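Local coordinates for ABC-type branched-chain amino acid transport systems periplasmic component-like protein (Thermomonospora curvata, PDB 4N03), which probably binds fatty acids outside the membrane and delivers them to an ABC transporter, as a substrate-binding protein of the leucine-binding family, at residues D21-P27 and K332-R336. Sequence-based numbering, arbitrary orientation. Where two conformers were deposited one is given.
Sequences DGVKQGP and KDLTR
K24 and Q25 pair with D333 and L334 as a two-strand parallel sheet on the surface of this periplasmic-binding-protein fold, joining the N-terminal tail to the link between helices 309-330 and 336-343. K24 N gives a nearly straight bond (171°) to K332 O, G26 N reaches L334 O at 2.8 Å, and the bond from L334 N to K24 O is weak and bent. The K332 chain, in one of two conformers, runs along G22 O and bonds D21 O weakly through NZ (3.3 Å). On the side of Q25 and L334, V23 CG1, set opposite its own backbone N (chi1 173°), packs 3.8 Å from L334 CG and CD1. On the other side, K24 CB rests against T335 CG2; in one of two conformers its extended chain crosses D333, and a water accepts a hydrogen bond from NZ and donates a weak one to D333 OD2. The P27 ring lies over one face of the R336 guanidinium, CG 3.7 Å above the plane near its centre. That plane is fixed by backbone oxygens of N97, V100, L101 and D122, so an alanine here would probably leave these carbonyls without their donor and P27 without its flat support. Farther out, R73 forms a salt bridge with D21 OD2 and a hydrogen bond with Q25 OE1, while D21 OD1 closes an Asx turn onto V23 N. K332 ends helix 309-330 in a Schellman motif; T335 is N-cap of the next helix, its OG1 accepting from G338 N and donating to D333 OD1 at 2.6 Å, from above the carboxylate plane.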
loop_
_atom_site.group_PDB
_atom_site.type_symbol
_atom_site.label_atom_id
_atom_site.label_comp_id
_atom_site.label_asym_id
_atom_site.label_seq_id
_atom_site.Cartn_x
_atom_site.Cartn_y
_atom_site.Cartn_z
ATOM N N ASP A 21 14.245 -16.654 29.577
ATOM C CA ASP A 21 13.930 -17.802 28.781
ATOM C C ASP A 21 15.051 -18.148 27.782
ATOM O O ASP A 21 14.851 -19.005 26.937
ATOM C CB ASP A 21 12.580 -17.605 28.061
ATOM C CG ASP A 21 12.568 -16.406 27.160
ATOM O OD1 ASP A 21 13.550 -15.605 27.106
ATOM O OD2 ASP A 21 11.524 -16.266 26.483
ATOM N N GLY A 22 16.198 -17.472 27.885
ATOM C CA GLY A 22 17.318 -17.683 26.944
ATOM C C GLY A 22 17.186 -17.011 25.572
ATOM O O GLY A 22 18.029 -17.233 24.684
ATOM N N VAL A 23 16.189 -16.171 25.403
ATOM C CA VAL A 23 15.963 -15.501 24.141
ATOM C C VAL A 23 16.736 -14.194 24.118
ATOM O O VAL A 23 16.625 -13.358 24.994
ATOM C CB VAL A 23 14.451 -15.280 23.904
ATOM C CG1 VAL A 23 14.227 -14.422 22.673
ATOM C CG2 VAL A 23 13.715 -16.607 23.856
ATOM N N LYS A 24 17.539 -14.018 23.061
ATOM C CA LYS A 24 18.257 -12.771 22.871
ATOM C C LYS A 24 17.282 -11.631 22.573
ATOM O O LYS A 24 16.325 -11.801 21.842
ATOM C CB LYS A 24 19.276 -12.897 21.734
ATOM C CG LYS A 24 20.419 -13.866 21.987
ATOM C CD LYS A 24 21.231 -14.096 20.715
ATOM C CE LYS A 24 22.311 -15.145 20.874
ATOM N NZ LYS A 24 22.644 -15.685 19.529
ATOM N N GLN A 25 17.524 -10.487 23.206
ATOM C CA GLN A 25 16.604 -9.362 23.150
ATOM C C GLN A 25 17.270 -8.141 22.503
ATOM O O GLN A 25 18.134 -7.541 23.089
ATOM C CB GLN A 25 16.116 -9.030 24.564
ATOM C CG GLN A 25 15.419 -10.211 25.261
ATOM C CD GLN A 25 14.958 -9.973 26.696
ATOM O OE1 GLN A 25 14.103 -10.721 27.152
ATOM N NE2 GLN A 25 15.500 -9.040 27.401
ATOM N N GLY A 26 16.763 -7.738 21.345
ATOM C CA GLY A 26 17.249 -6.532 20.695
ATOM C C GLY A 26 16.558 -5.304 21.207
ATOM O O GLY A 26 15.814 -5.338 22.210
ATOM N N PRO A 27 16.780 -4.178 20.534
ATOM C CA PRO A 27 16.063 -2.940 20.906
ATOM C C PRO A 27 14.554 -3.135 20.927
ATOM O O PRO A 27 13.995 -3.798 20.078
ATOM C CB PRO A 27 16.517 -1.938 19.829
ATOM C CG PRO A 27 17.724 -2.517 19.238
ATOM C CD PRO A 27 17.636 -3.998 19.352
ATOM N N LYS A 332 15.368 -18.488 19.485
ATOM C CA LYS A 332 15.848 -17.787 20.658
ATOM C C LYS A 332 16.586 -16.496 20.336
ATOM O O LYS A 332 17.577 -16.130 20.983
ATOM C CB LYS A 332 16.652 -18.725 21.541
ATOM C CG LYS A 332 15.796 -19.854 22.082
ATOM C CD LYS A 332 16.332 -20.347 23.406
ATOM C CE LYS A 332 15.474 -21.474 23.925
ATOM N NZ LYS A 332 14.134 -21.023 24.390
ATOM N N ASP A 333 16.032 -15.774 19.363
ATOM C CA ASP A 333 16.752 -14.639 18.778
ATOM C C ASP A 333 15.853 -13.510 18.354
ATOM O O ASP A 333 15.602 -13.300 17.157
ATOM C CB ASP A 333 17.617 -15.148 17.614
ATOM C CG ASP A 333 18.623 -14.147 17.114
ATOM O OD1 ASP A 333 18.860 -13.108 17.758
ATOM O OD2 ASP A 333 19.216 -14.428 16.057
ATOM N N LEU A 334 15.342 -12.763 19.338
ATOM C CA LEU A 334 14.542 -11.566 19.081
ATOM C C LEU A 334 15.423 -10.326 18.981
ATOM O O LEU A 334 15.206 -9.312 19.617
ATOM C CB LEU A 334 13.439 -11.398 20.143
ATOM C CG LEU A 334 12.301 -12.415 20.152
ATOM C CD1 LEU A 334 11.387 -12.187 21.352
ATOM C CD2 LEU A 334 11.490 -12.271 18.890
ATOM N N THR A 335 16.397 -10.415 18.093
ATOM C CA THR A 335 17.267 -9.319 17.680
ATOM C C THR A 335 16.861 -8.918 16.297
ATOM O O THR A 335 16.104 -9.589 15.615
ATOM C CB THR A 335 18.724 -9.742 17.716
ATOM O OG1 THR A 335 18.934 -10.762 16.727
ATOM C CG2 THR A 335 19.129 -10.218 19.095
ATOM N N ARG A 336 17.407 -7.785 15.851
ATOM C CA ARG A 336 17.104 -7.344 14.501
ATOM C C ARG A 336 17.632 -8.315 13.436
ATOM O O ARG A 336 16.940 -8.598 12.482
ATOM C CB ARG A 336 17.628 -5.937 14.289
ATOM C CG ARG A 336 16.749 -4.980 15.102
ATOM C CD ARG A 336 16.992 -3.567 14.716
ATOM N NE ARG A 336 16.146 -2.683 15.482
ATOM C CZ ARG A 336 16.505 -1.457 15.797
ATOM N NH1 ARG A 336 17.674 -0.962 15.348
ATOM N NH2 ARG A 336 15.726 -0.714 16.560
HETATM O O HOH W 1 21.263 -16.529 17.270
#